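Local coordinates for catechol O-methyltransferase (Mycobacterium tuberculosis, PDB 6JCL), which catalyses the metal-dependent transfer of a methyl group from S-adenosyl-L-methionine to a hydroxyl group of catechol-like compounds, at residues A[19-24]-A[75-80]; A[11-16]-A[43-48]; A[53-58]-A[159-164]; A[103-108]-A[114-119]. All blocks are in the same frame, centred on the assembly; numbering follows the deposited sequence.

Contact 1 of 4, residues A[19-24]-A[75-80]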
# COMPACT_ATOMS: atom_id res chain seq x y z
N THR A 19 -17.54 4.05 5.49
CA THR A 19 -17.23 3.19 6.61
C THR A 19 -15.90 3.54 7.28
O THR A 19 -15.78 3.45 8.51
CB THR A 19 -17.23 1.75 6.11
OG1 THR A 19 -18.56 1.44 5.63
CG2 THR A 19 -16.86 0.79 7.23
N LEU A 20 -14.89 3.92 6.48
CA LEU A 20 -13.53 4.09 6.97
C LEU A 20 -13.07 5.54 7.04
O LEU A 20 -12.12 5.83 7.76
CB LEU A 20 -12.55 3.31 6.09
CG LEU A 20 -12.78 1.80 6.00
CD1 LEU A 20 -11.74 1.20 5.08
CD2 LEU A 20 -12.73 1.16 7.37
N VAL A 21 -13.70 6.44 6.29
CA VAL A 21 -13.35 7.85 6.30
C VAL A 21 -14.45 8.68 6.96
O VAL A 21 -14.19 9.47 7.88
CB VAL A 21 -13.04 8.36 4.88
CG1 VAL A 21 -12.72 9.87 4.90
CG2 VAL A 21 -11.85 7.59 4.29
N GLY A 22 -15.70 8.49 6.53
CA GLY A 22 -16.82 9.24 7.09
C GLY A 22 -16.88 10.66 6.55
O GLY A 22 -16.28 11.00 5.53
N ASP A 23 -17.63 11.51 7.25
CA ASP A 23 -17.71 12.90 6.85
C ASP A 23 -16.39 13.60 7.15
O ASP A 23 -15.85 13.49 8.24
CB ASP A 23 -18.87 13.61 7.56
CG ASP A 23 -20.10 12.75 7.67
OD1 ASP A 23 -20.73 12.50 6.63
OD2 ASP A 23 -20.44 12.33 8.80
N ASP A 24 -15.87 14.31 6.16
CA ASP A 24 -14.60 15.03 6.27
C ASP A 24 -14.84 16.42 5.68
O ASP A 24 -14.64 16.63 4.48
CB ASP A 24 -13.48 14.30 5.55
CG ASP A 24 -12.10 14.84 5.91
OD1 ASP A 24 -11.96 16.08 6.07
OD2 ASP A 24 -11.17 14.02 6.07
N THR A 75 -2.17 16.33 -0.95
CA THR A 75 -1.29 17.06 -0.04
C THR A 75 -1.83 17.10 1.38
O THR A 75 -1.08 16.94 2.35
CB THR A 75 -1.11 18.48 -0.56
OG1 THR A 75 -1.05 18.45 -2.00
CG2 THR A 75 0.17 19.10 0.01
N ILE A 76 -3.14 17.34 1.52
CA ILE A 76 -3.77 17.37 2.83
C ILE A 76 -3.56 16.03 3.54
O ILE A 76 -3.19 15.99 4.72
CB ILE A 76 -5.27 17.70 2.70
CG1 ILE A 76 -5.46 19.19 2.36
CG2 ILE A 76 -6.00 17.34 3.99
CD1 ILE A 76 -6.90 19.55 1.86
N TRP A 77 -3.79 14.93 2.82
CA TRP A 77 -3.61 13.60 3.39
C TRP A 77 -2.15 13.35 3.80
O TRP A 77 -1.88 12.80 4.87
CB TRP A 77 -4.05 12.55 2.38
CG TRP A 77 -5.55 12.37 2.24
CD1 TRP A 77 -6.31 12.66 1.14
CD2 TRP A 77 -6.44 11.82 3.22
NE1 TRP A 77 -7.63 12.31 1.38
CE2 TRP A 77 -7.73 11.77 2.64
CE3 TRP A 77 -6.27 11.33 4.52
CZ2 TRP A 77 -8.85 11.28 3.32
CZ3 TRP A 77 -7.39 10.84 5.21
CH2 TRP A 77 -8.67 10.83 4.60
N LEU A 78 -1.21 13.76 2.95
CA LEU A 78 0.20 13.59 3.31
C LEU A 78 0.54 14.40 4.55
O LEU A 78 1.22 13.91 5.46
CB LEU A 78 1.09 14.01 2.14
CG LEU A 78 1.07 13.02 0.99
CD1 LEU A 78 1.72 13.65 -0.25
CD2 LEU A 78 1.79 11.74 1.41
N ALA A 79 0.01 15.63 4.63
CA ALA A 79 0.31 16.49 5.77
C ALA A 79 -0.31 15.94 7.05
O ALA A 79 0.29 16.02 8.12
CB ALA A 79 -0.18 17.92 5.51
N ARG A 80 -1.49 15.35 6.93
CA ARG A 80 -2.10 14.68 8.07
C ARG A 80 -1.21 13.55 8.57
O ARG A 80 -1.04 13.38 9.79
CB ARG A 80 -3.47 14.15 7.67
CG ARG A 80 -4.54 15.23 7.61
CD ARG A 80 -5.79 14.65 6.94
NE ARG A 80 -6.90 15.58 7.06
CZ ARG A 80 -8.12 15.36 6.56
NH1 ARG A 80 -9.06 16.27 6.74
NH2 ARG A 80 -8.38 14.25 5.87
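Asp24 and Trp77 mark the closest backbone approach, their CA atoms 11.5 Å apart, so long side chains bridge the gap between the turn after helix 9-21 and helix 73-82. Gly22 leaves the helix with positive phi, and two residues on Asp24 points at helix 73-82. Arg80, extended from CG to NE, presents its NH1-NH2 end to the Asp24 carboxylate. NH1 donates to OD1 at 3.0 Å, nearly straight (165°) and on the syn lone pair, while NH2 of Arg80 reaches OD2 of Asp24 at 2.8 Å with more bend and tilt. The two planes lie 23° apart, giving an end-on, two-nitrogen salt bridge. In this Rossmann-like methyltransferase fold, helix 73-82 follows strand 63-67, and Asp24 is also the N-cap of helix 25-36, its OD1 accepting from Leu27 N. The bridge therefore ties a helix start to the side of helix 73-82. The same NH2 of Arg80 lies 3.5 Å above one face of the Trp77 indole, offset toward the rim. Val21 comes to the edge of that ring, CG1 lying 4.2 Å from Trp77 CH2. The nearest atoms of the Trp77 side chain and S-adenosyl-L-homocysteine are about 7 Å apart.

Contact 2 of 4, residues A[11-16]-A[43-48]. With SAH (S-adenosyl-L-homocysteine), chain I.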
# COMPACT_ATOMS: atom_id res chain seq x y z
N ASP A 11 -19.25 1.57 -6.51
CA ASP A 11 -20.17 1.31 -5.40
C ASP A 11 -19.43 0.86 -4.15
O ASP A 11 -19.76 1.28 -3.04
CB ASP A 11 -21.17 0.21 -5.76
CG ASP A 11 -22.11 0.58 -6.89
OD1 ASP A 11 -22.51 1.76 -6.99
OD2 ASP A 11 -22.44 -0.32 -7.68
N VAL A 12 -18.45 -0.02 -4.33
CA VAL A 12 -17.67 -0.50 -3.19
C VAL A 12 -16.89 0.65 -2.56
O VAL A 12 -16.86 0.79 -1.34
CB VAL A 12 -16.75 -1.65 -3.62
CG1 VAL A 12 -15.78 -2.00 -2.48
CG2 VAL A 12 -17.60 -2.85 -3.99
N ASP A 13 -16.31 1.53 -3.39
CA ASP A 13 -15.58 2.67 -2.83
C ASP A 13 -16.50 3.59 -2.04
O ASP A 13 -16.07 4.18 -1.04
CB ASP A 13 -14.90 3.49 -3.92
CG ASP A 13 -13.38 3.26 -4.00
OD1 ASP A 13 -12.85 2.32 -3.35
OD2 ASP A 13 -12.72 4.03 -4.72
N ALA A 14 -17.74 3.77 -2.48
CA ALA A 14 -18.66 4.60 -1.71
C ALA A 14 -18.88 4.01 -0.32
O ALA A 14 -18.91 4.75 0.67
CB ALA A 14 -19.98 4.77 -2.45
N PHE A 15 -19.04 2.68 -0.24
CA PHE A 15 -19.16 2.02 1.06
C PHE A 15 -17.89 2.20 1.89
O PHE A 15 -17.95 2.53 3.08
CB PHE A 15 -19.49 0.53 0.85
CG PHE A 15 -19.40 -0.31 2.11
CD1 PHE A 15 -20.46 -0.37 3.01
CD2 PHE A 15 -18.26 -1.07 2.36
CE1 PHE A 15 -20.36 -1.17 4.17
CE2 PHE A 15 -18.16 -1.85 3.51
CZ PHE A 15 -19.21 -1.90 4.41
N LEU A 16 -16.73 2.01 1.27
CA LEU A 16 -15.47 2.16 2.00
C LEU A 16 -15.31 3.59 2.49
O LEU A 16 -14.85 3.81 3.62
CB LEU A 16 -14.29 1.76 1.10
CG LEU A 16 -14.23 0.30 0.61
CD1 LEU A 16 -13.02 0.10 -0.30
CD2 LEU A 16 -14.16 -0.66 1.78
N ALA A 43 -8.35 14.31 -8.53
CA ALA A 43 -7.66 14.10 -7.26
C ALA A 43 -7.69 12.63 -6.86
O ALA A 43 -8.51 11.84 -7.33
CB ALA A 43 -8.33 14.93 -6.17
N VAL A 44 -6.79 12.27 -5.93
CA VAL A 44 -6.85 10.92 -5.39
C VAL A 44 -8.22 10.69 -4.76
O VAL A 44 -8.86 11.61 -4.25
CB VAL A 44 -5.74 10.66 -4.35
CG1 VAL A 44 -4.38 10.67 -5.02
CG2 VAL A 44 -5.79 11.68 -3.21
N SER A 45 -8.68 9.44 -4.81
CA SER A 45 -9.89 9.10 -4.09
C SER A 45 -9.62 9.14 -2.59
O SER A 45 -8.47 9.19 -2.15
CB SER A 45 -10.37 7.71 -4.48
OG SER A 45 -9.45 6.76 -3.96
N ALA A 46 -10.68 9.09 -1.80
CA ALA A 46 -10.49 9.14 -0.35
C ALA A 46 -9.70 7.94 0.16
O ALA A 46 -8.85 8.08 1.04
CB ALA A 46 -11.84 9.25 0.36
N GLN A 47 -9.98 6.73 -0.36
CA GLN A 47 -9.21 5.57 0.11
C GLN A 47 -7.73 5.69 -0.27
O GLN A 47 -6.84 5.30 0.50
CB GLN A 47 -9.79 4.26 -0.46
CG GLN A 47 -11.25 3.94 -0.02
CD GLN A 47 -11.47 3.99 1.48
OE1 GLN A 47 -10.88 3.22 2.25
NE2 GLN A 47 -12.34 4.91 1.92
N GLN A 48 -7.47 6.20 -1.47
CA GLN A 48 -6.10 6.40 -1.93
C GLN A 48 -5.39 7.46 -1.10
O GLN A 48 -4.22 7.29 -0.73
CB GLN A 48 -6.10 6.81 -3.41
CG GLN A 48 -6.59 5.73 -4.33
CD GLN A 48 -6.78 6.26 -5.75
OE1 GLN A 48 -6.85 7.46 -5.97
NE2 GLN A 48 -6.88 5.34 -6.71
N SAH I . -1.81 14.98 -6.58
CA SAH I . -3.09 15.65 -6.82
CB SAH I . -3.41 15.64 -8.32
CG SAH I . -2.29 16.18 -9.20
SD SAH I . -2.92 16.44 -10.88
C SAH I . -4.22 14.99 -6.04
O SAH I . -5.01 15.64 -5.35
OXT SAH I . -4.31 13.76 -6.07
C5' SAH I . -1.33 16.85 -11.65
C4' SAH I . -0.82 18.25 -11.30
O4' SAH I . 0.50 18.36 -11.79
C3' SAH I . -1.59 19.40 -11.96
O3' SAH I . -1.98 20.32 -10.94
C2' SAH I . -0.61 20.05 -12.91
O2' SAH I . -0.80 21.45 -13.10
C1' SAH I . 0.73 19.67 -12.27
N9 SAH I . 1.89 19.70 -13.16
C8 SAH I . 1.93 19.32 -14.49
N7 SAH I . 3.19 19.50 -14.93
C5 SAH I . 3.95 19.98 -13.90
C6 SAH I . 5.29 20.35 -13.83
N6 SAH I . 6.10 20.26 -14.89
N1 SAH I . 5.78 20.80 -12.63
C2 SAH I . 4.95 20.92 -11.52
N3 SAH I . 3.61 20.57 -11.60
C4 SAH I . 3.14 20.11 -12.79
O HOH W 1 -10.16 4.33 -4.96
O HOH W 2 -12.34 6.23 -2.33
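Leu16 and Gln47 meet with the CB of Leu16 laid against the amide of Gln47, 3.6 Å from its CD. The glutamine chain is bent at chi2 (-51°), which folds the amide back along the side of helix 9-21 and puts NE2 3.2 Å from Leu16 O. One turn earlier, Asp13 slides past Gln47 in the opposite direction, its carboxylate turned 55° from the amide plane and its OD1 4.0 Å from Gln47 CG. Water links Asp13 to Ser45: one molecule donates to Asp13 OD2 at 2.6 Å and bonds Ser45 OG at 2.7 Å. Ser45 also N-caps helix 46-58, forming a capping box with Gln48: Ser45 OG accepts from Gln48 N, and Gln48 OE1 from Ser45 N. Just before the cap, Val44 N donates to OXT of the bound S-adenosyl-L-homocysteine at 2.9 Å. The polar ends are also claimed from outside: Asp13 OD1 by Gln204 and Gln47 OE1 by Ala202, both of the second subunit, and Gln47 NE2 by Asp17. The buried polar ends are thus satisfied partly within the chain, partly by the second subunit, and the chemistry links dimer contacts to the segment holding the carboxylate of S-adenosyl-L-homocysteine.

Contact 3 of 4, residues A[53-58]-A[159-164]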
# COMPACT_ATOMS: atom_id res chain seq x y z
N CYS A 53 -1.75 8.98 3.62
CA CYS A 53 -1.69 9.45 5.00
C CYS A 53 -1.13 8.37 5.93
O CYS A 53 -0.22 8.62 6.74
CB CYS A 53 -3.09 9.87 5.43
SG CYS A 53 -3.27 10.32 7.14
N LEU A 54 -1.66 7.15 5.84
CA LEU A 54 -1.23 6.08 6.73
C LEU A 54 0.20 5.62 6.43
O LEU A 54 0.92 5.20 7.34
CB LEU A 54 -2.21 4.91 6.63
CG LEU A 54 -3.63 5.25 7.12
CD1 LEU A 54 -4.55 4.03 6.95
CD2 LEU A 54 -3.68 5.73 8.57
N LEU A 55 0.60 5.69 5.16
CA LEU A 55 1.97 5.36 4.79
C LEU A 55 2.95 6.35 5.41
O LEU A 55 3.95 5.96 6.03
CB LEU A 55 2.09 5.36 3.27
CG LEU A 55 3.46 5.05 2.67
CD1 LEU A 55 3.96 3.71 3.20
CD2 LEU A 55 3.37 5.04 1.12
N ALA A 56 2.65 7.65 5.30
CA ALA A 56 3.49 8.66 5.96
C ALA A 56 3.51 8.44 7.47
O ALA A 56 4.57 8.55 8.11
CB ALA A 56 2.98 10.07 5.64
N GLY A 57 2.36 8.12 8.07
CA GLY A 57 2.33 7.86 9.50
C GLY A 57 3.11 6.61 9.88
O GLY A 57 3.80 6.58 10.90
N ALA A 58 3.02 5.57 9.05
CA ALA A 58 3.68 4.31 9.35
C ALA A 58 5.20 4.47 9.40
O ALA A 58 5.86 3.84 10.24
CB ALA A 58 3.31 3.25 8.31
N GLY A 159 16.28 4.31 2.35
CA GLY A 159 15.08 3.70 2.90
C GLY A 159 13.80 4.48 2.68
O GLY A 159 12.72 4.00 3.05
N ALA A 160 13.88 5.65 2.06
CA ALA A 160 12.69 6.44 1.77
C ALA A 160 11.74 5.69 0.84
O ALA A 160 12.15 4.83 0.04
CB ALA A 160 13.07 7.77 1.13
N VAL A 161 10.47 6.07 0.90
CA VAL A 161 9.42 5.48 0.07
C VAL A 161 9.12 6.43 -1.08
O VAL A 161 8.95 7.64 -0.86
CB VAL A 161 8.14 5.23 0.90
CG1 VAL A 161 7.03 4.65 0.02
CG2 VAL A 161 8.44 4.29 2.07
N ILE A 162 9.06 5.89 -2.30
CA ILE A 162 8.62 6.63 -3.48
C ILE A 162 7.34 5.98 -3.97
O ILE A 162 7.30 4.76 -4.18
CB ILE A 162 9.68 6.63 -4.61
CG1 ILE A 162 10.96 7.33 -4.13
CG2 ILE A 162 9.12 7.36 -5.85
CD1 ILE A 162 12.19 7.15 -5.10
N VAL A 163 6.30 6.78 -4.16
CA VAL A 163 5.03 6.30 -4.71
C VAL A 163 4.77 7.06 -6.00
O VAL A 163 4.87 8.30 -6.03
CB VAL A 163 3.87 6.51 -3.71
CG1 VAL A 163 2.54 6.13 -4.36
CG2 VAL A 163 4.10 5.67 -2.43
N VAL A 164 4.44 6.33 -7.07
CA VAL A 164 4.12 6.93 -8.37
C VAL A 164 2.67 6.56 -8.69
O VAL A 164 2.32 5.37 -8.70
CB VAL A 164 5.06 6.46 -9.49
CG1 VAL A 164 4.74 7.22 -10.78
CG2 VAL A 164 6.56 6.61 -9.08
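Leu55, Val161 and Val163 meet through branched aliphatic side chains without any flat group, so the faces that matter here are those of the beta-sheet. Its strand 160-165 turns Val161 and Val163 toward helix 46-58, while Ile162 between them points to the other face, where helix 145-155 covers it. This is the layered alpha/beta architecture of the Rossmann-like class I methyltransferases, with helices on both faces of a central sheet. At its two edges the strand, which runs on to the metal ligand Asp165, is hydrogen-bonded through the backbone: Val161 pairs with Asp134 and Val136 of the parallel strand 133-138, and Ile162 with Ala217 of the antiparallel strand 212-219. The helix comes no nearer than 8.8 Å between the CA atoms of Leu55 and Val161, a separation closed by the leucine from one side and the valines from the other. The leucine CG stands opposite the backbone N (chi1 179°), and chi2 of 55°, measured to CD1, leaves CD2 roughly anti to CA, extended toward the strand. There it meets both valines tip to tip, with no polar bond across the two segments. Leu216 of strand 212-219 touches both Leu55 and Val161, widening the apolar layer, and Ala58 of the second subunit packs on Val161, placing the patch beside the dimer interface. Leu55 CD2 rests 3.8 Å from Val161 CG1 and 3.7 Å from Val163 CG2.

Contact 4 of 4, residues A[103-108]-A[114-119]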
# COMPACT_ATOMS: atom_id res chain seq x y z
N VAL A 103 -5.44 27.75 -0.24
CA VAL A 103 -6.70 27.94 0.49
C VAL A 103 -7.17 26.62 1.09
O VAL A 103 -7.62 26.57 2.25
CB VAL A 103 -7.77 28.55 -0.44
CG1 VAL A 103 -9.13 28.54 0.24
CG2 VAL A 103 -7.38 29.97 -0.85
N ASN A 104 -7.08 25.53 0.32
CA ASN A 104 -7.57 24.24 0.81
C ASN A 104 -6.74 23.73 1.98
O ASN A 104 -7.29 23.16 2.93
CB ASN A 104 -7.58 23.23 -0.34
CG ASN A 104 -8.71 23.47 -1.31
OD1 ASN A 104 -9.66 24.19 -1.00
ND2 ASN A 104 -8.60 22.90 -2.50
N LEU A 105 -5.42 23.92 1.93
CA LEU A 105 -4.54 23.48 3.01
C LEU A 105 -4.83 24.25 4.29
O LEU A 105 -4.81 23.69 5.39
CB LEU A 105 -3.08 23.69 2.60
CG LEU A 105 -2.62 22.79 1.45
CD1 LEU A 105 -1.42 23.43 0.75
CD2 LEU A 105 -2.30 21.43 2.00
N GLN A 106 -5.10 25.55 4.16
CA GLN A 106 -5.45 26.33 5.34
C GLN A 106 -6.74 25.80 5.98
O GLN A 106 -6.79 25.57 7.20
CB GLN A 106 -5.57 27.80 4.95
CG GLN A 106 -5.81 28.71 6.15
CD GLN A 106 -6.46 30.02 5.77
OE1 GLN A 106 -7.05 30.14 4.69
NE2 GLN A 106 -6.37 31.01 6.65
N ARG A 107 -7.79 25.59 5.18
CA ARG A 107 -9.04 25.07 5.74
C ARG A 107 -8.87 23.67 6.31
O ARG A 107 -9.64 23.26 7.18
CB ARG A 107 -10.15 25.06 4.67
CG ARG A 107 -11.44 24.28 5.06
CD ARG A 107 -12.06 24.80 6.39
NE ARG A 107 -13.30 24.14 6.80
CZ ARG A 107 -13.37 23.02 7.53
NH1 ARG A 107 -14.55 22.51 7.87
NH2 ARG A 107 -12.27 22.41 7.92
N ALA A 108 -7.88 22.92 5.86
CA ALA A 108 -7.62 21.61 6.43
C ALA A 108 -6.74 21.68 7.67
O ALA A 108 -6.44 20.64 8.27
CB ALA A 108 -6.98 20.68 5.39
N VAL A 114 2.98 22.93 5.27
CA VAL A 114 3.05 22.69 3.83
C VAL A 114 3.54 23.95 3.13
O VAL A 114 3.04 25.05 3.39
CB VAL A 114 1.69 22.25 3.25
CG1 VAL A 114 1.81 21.97 1.74
CG2 VAL A 114 1.14 21.07 4.01
N GLU A 115 4.53 23.78 2.25
CA GLU A 115 4.95 24.83 1.33
C GLU A 115 4.60 24.39 -0.08
O GLU A 115 5.05 23.33 -0.53
CB GLU A 115 6.45 25.10 1.45
CG GLU A 115 6.93 26.27 0.63
CD GLU A 115 8.44 26.47 0.71
OE1 GLU A 115 9.14 25.49 1.05
OE2 GLU A 115 8.91 27.59 0.46
N VAL A 116 3.81 25.20 -0.78
CA VAL A 116 3.57 25.02 -2.21
C VAL A 116 4.61 25.85 -2.95
O VAL A 116 4.70 27.07 -2.78
CB VAL A 116 2.14 25.45 -2.59
CG1 VAL A 116 1.82 25.11 -4.05
CG2 VAL A 116 1.11 24.80 -1.65
N VAL A 117 5.42 25.18 -3.77
CA VAL A 117 6.50 25.82 -4.51
C VAL A 117 6.06 25.89 -5.95
O VAL A 117 5.84 24.85 -6.58
CB VAL A 117 7.82 25.04 -4.37
CG1 VAL A 117 8.91 25.63 -5.26
CG2 VAL A 117 8.25 24.98 -2.92
N VAL A 118 5.93 27.10 -6.49
CA VAL A 118 5.30 27.28 -7.79
C VAL A 118 6.37 27.31 -8.88
O VAL A 118 7.36 28.05 -8.78
CB VAL A 118 4.45 28.55 -7.82
CG1 VAL A 118 3.80 28.74 -9.18
CG2 VAL A 118 3.38 28.47 -6.73
N GLY A 119 6.13 26.54 -9.94
CA GLY A 119 7.01 26.51 -11.09
C GLY A 119 7.10 25.11 -11.63
O GLY A 119 6.68 24.14 -10.99
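Leu105 reaches Val114 and Val116 because its chi1 of -67° sets CG opposite the carbonyl carbon and a chi2 of 157° then spreads both methyls toward the strand. Both valines hold CG1 opposite the backbone N; Val114 offers both methyls, Val116 its CG2. The contact belongs to the beta-alpha-beta unit of strand 87-92, helix 95-107 and strand 114-118 in the Rossmann-like sheet, and it fastens the last turn of the connecting helix to strand 114-118, one of the two outermost strands within the chain. Leu105 and Val114 have the closest CA atoms, 7.7 Å apart. Their side chains run at about a right angle to each other, whereas Val116 is met at a slant. Because the valines are two residues apart on an extended strand, they share one face, and Glu115 between them points the other way while its backbone pairs with Val88 and Thr90. No hydrogen bond joins the two segments; the interaction is purely apolar. Helix 73-82 extends it, with Ile76 touching Leu105, and Thr75 and Ala79 touching Val114. Beyond the strand end, Gly119 touches the bound S-adenosyl-L-homocysteine, so the strand leads to the cofactor pocket. The CD1 methyl of Leu105 bridges the pair, 3.7 Å from Val114 CG1 and 3.7 Å from Val116 CG2, while Leu105 CD2 lies 4.0 Å from Val114 CG2.

How the contacts relate
Contact 1 is the hub: its atoms touch those of each of the other three, whose centres lie about 11 to 16 Å from its own. It shares helix 9-21 with contact 2, while contacts 2 and 3 share helix 46-58 at a centre separation of about 19 Å. Contacts 3 and 4 reach different strands of one sheet, 160-165 and 114-118, the latter one of its two outermost, about 20 Å apart between centres. Along the chain, contact 1 crosses both 2 and 3, whereas contact 4 follows contact 1 and falls between the two segments of contact 3. Contacts 1, 2 and 3 also touch the second subunit, so N-terminal helices, cofactor pocket, sheet and dimer interface form one connected body.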